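N-terminal domain of PorA (28-171) (Porphyromonas gingivalis ATCC 33277, PDB 6KJK) is a cargo protein of the type IX secretion system that influences PorXY-SigP signalling, this chain being its N-terminal, all-beta domain. Local coordinates at residues I7-D11 with A12-N16. Numbering follows the deposited sequence.
Sequences IKVGD and AILEN
Leu14 reaches back over the hairpin to meet both Ile7 and Val9. Ala12 sits opposite Val9 in an antiparallel hydrogen-bonded pair, and two backbone bonds close it: Val9 N gives to Ala12 O at 2.9 Å, while Ala12 N returns to Val9 O at 3.0 Å. The second of these is bent at the acceptor, its donor standing well above the carbonyl plane, as the tight type II' turn from Val9 to Ala12 brings the chain round. Gly10 occupies the first corner with a positive phi of 59°, a value that favours glycine. Lys8 and Ile13 form the antiparallel non-hydrogen-bonded pair, CA atoms 4.2 Å apart; beside it Lys8 CA makes a CA-H...O contact with Ala12 O at 3.3 Å. One step on, Leu14 N binds Ile7 O at 2.8 Å, nearly straight. Beyond it, a water accepts from Ile7 N and donates to Leu14 O, carrying the pairing on where the strands diverge.

With CG anti to its own carbonyl carbon (chi1 -61°), the Leu14 side chain leans over the strand. Its CD1 touches Val9 CG2 at 3.7 Å. The same methyl lies 3.9 Å from Ile7 CG2. Val127 of strand 125-133 meets both Leu14 and Ile7, while Val9 packs on Phe36 of strand 31-42. The N and O of Ile7, Val9, Ala12 and Leu14 are thus paired directly or through water, while aliphatic branches, with bonds from Lys8 backbone to Met39 and Asn16 OD1 to Thr126 N, join this surface hairpin to strand 31-42 of its own sheet and strand 125-133 of the other.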
loop_
_atom_site.group_PDB
_atom_site.type_symbol
_atom_site.label_atom_id
_atom_site.label_comp_id
_atom_site.label_asym_id
_atom_site.label_seq_id
_atom_site.Cartn_x
_atom_site.Cartn_y
_atom_site.Cartn_z
ATOM N N ILE A 7 1.050 5.075 -9.755
ATOM C CA ILE A 7 0.391 5.215 -8.467
ATOM C C ILE A 7 0.285 6.700 -8.170
ATOM O O ILE A 7 1.253 7.450 -8.364
ATOM C CB ILE A 7 1.167 4.454 -7.382
ATOM C CG1 ILE A 7 1.121 2.948 -7.720
ATOM C CG2 ILE A 7 0.575 4.704 -6.004
ATOM C CD1 ILE A 7 2.178 2.104 -7.007
ATOM N N LYS A 8 -0.899 7.135 -7.773
ATOM C CA LYS A 8 -1.184 8.513 -7.437
ATOM C C LYS A 8 -1.508 8.598 -5.950
ATOM O O LYS A 8 -2.235 7.748 -5.410
ATOM C CB LYS A 8 -2.395 8.982 -8.257
ATOM C CG LYS A 8 -2.784 10.434 -8.132
ATOM C CD LYS A 8 -3.897 10.769 -9.109
ATOM C CE LYS A 8 -4.267 12.229 -9.081
ATOM N NZ LYS A 8 -5.208 12.515 -10.207
ATOM N N VAL A 9 -0.992 9.624 -5.284
ATOM C CA VAL A 9 -1.314 9.911 -3.892
ATOM C C VAL A 9 -1.720 11.370 -3.801
ATOM O O VAL A 9 -1.011 12.255 -4.303
ATOM C CB VAL A 9 -0.135 9.621 -2.956
ATOM C CG1 VAL A 9 -0.462 10.052 -1.523
ATOM C CG2 VAL A 9 0.152 8.152 -2.980
ATOM N N GLY A 10 -2.859 11.628 -3.168
ATOM C CA GLY A 10 -3.376 12.992 -3.155
ATOM C C GLY A 10 -3.585 13.427 -4.584
ATOM O O GLY A 10 -4.135 12.703 -5.406
ATOM N N ASP A 11 -3.109 14.631 -4.935
ATOM C CA ASP A 11 -3.256 15.118 -6.297
ATOM C C ASP A 11 -2.086 14.763 -7.212
ATOM O O ASP A 11 -2.050 15.258 -8.335
ATOM C CB ASP A 11 -3.477 16.634 -6.288
ATOM C CG ASP A 11 -2.219 17.424 -6.042
ATOM O OD1 ASP A 11 -1.184 16.943 -5.551
ATOM O OD2 ASP A 11 -2.285 18.629 -6.343
ATOM N N ALA A 12 -1.127 13.943 -6.768
ATOM C CA ALA A 12 0.152 13.818 -7.473
ATOM C C ALA A 12 0.379 12.402 -7.983
ATOM O O ALA A 12 0.260 11.433 -7.213
ATOM C CB ALA A 12 1.283 14.218 -6.563
ATOM N N ILE A 13 0.822 12.281 -9.226
ATOM C CA ILE A 13 1.351 11.024 -9.743
ATOM C C ILE A 13 2.733 10.798 -9.137
ATOM O O ILE A 13 3.613 11.663 -9.228
ATOM C CB ILE A 13 1.433 11.093 -11.275
ATOM C CG1 ILE A 13 0.051 11.209 -11.896
ATOM C CG2 ILE A 13 2.234 9.919 -11.827
ATOM C CD1 ILE A 13 0.117 11.492 -13.424
ATOM N N LEU A 14 2.942 9.657 -8.497
ATOM C CA LEU A 14 4.246 9.365 -7.918
ATOM C C LEU A 14 5.236 8.929 -8.983
ATOM O O LEU A 14 4.918 8.202 -9.918
ATOM C CB LEU A 14 4.129 8.219 -6.927
ATOM C CG LEU A 14 3.220 8.420 -5.717
ATOM C CD1 LEU A 14 3.277 7.191 -4.792
ATOM C CD2 LEU A 14 3.466 9.714 -4.970
ATOM N N GLU A 15 6.483 9.354 -8.802
ATOM C CA GLU A 15 7.524 8.690 -9.571
ATOM C C GLU A 15 7.597 7.219 -9.162
ATOM O O GLU A 15 7.256 6.860 -8.035
ATOM C CB GLU A 15 8.859 9.463 -9.476
ATOM C CG GLU A 15 9.635 9.378 -8.190
ATOM C CD GLU A 15 11.003 10.114 -8.275
ATOM O OE1 GLU A 15 11.150 11.132 -9.002
ATOM O OE2 GLU A 15 11.947 9.643 -7.615
ATOM N N ASN A 16 7.999 6.358 -10.100
ATOM C CA ASN A 16 8.110 4.949 -9.755
ATOM C C ASN A 16 9.130 4.771 -8.645
ATOM O O ASN A 16 10.100 5.525 -8.550
ATOM C CB ASN A 16 8.518 4.108 -10.946
ATOM C CG ASN A 16 8.214 2.649 -10.725
ATOM O OD1 ASN A 16 7.201 2.324 -10.109
ATOM N ND2 ASN A 16 9.058 1.764 -11.241
HETATM O O HOH W 1 3.939 5.528 -9.933
#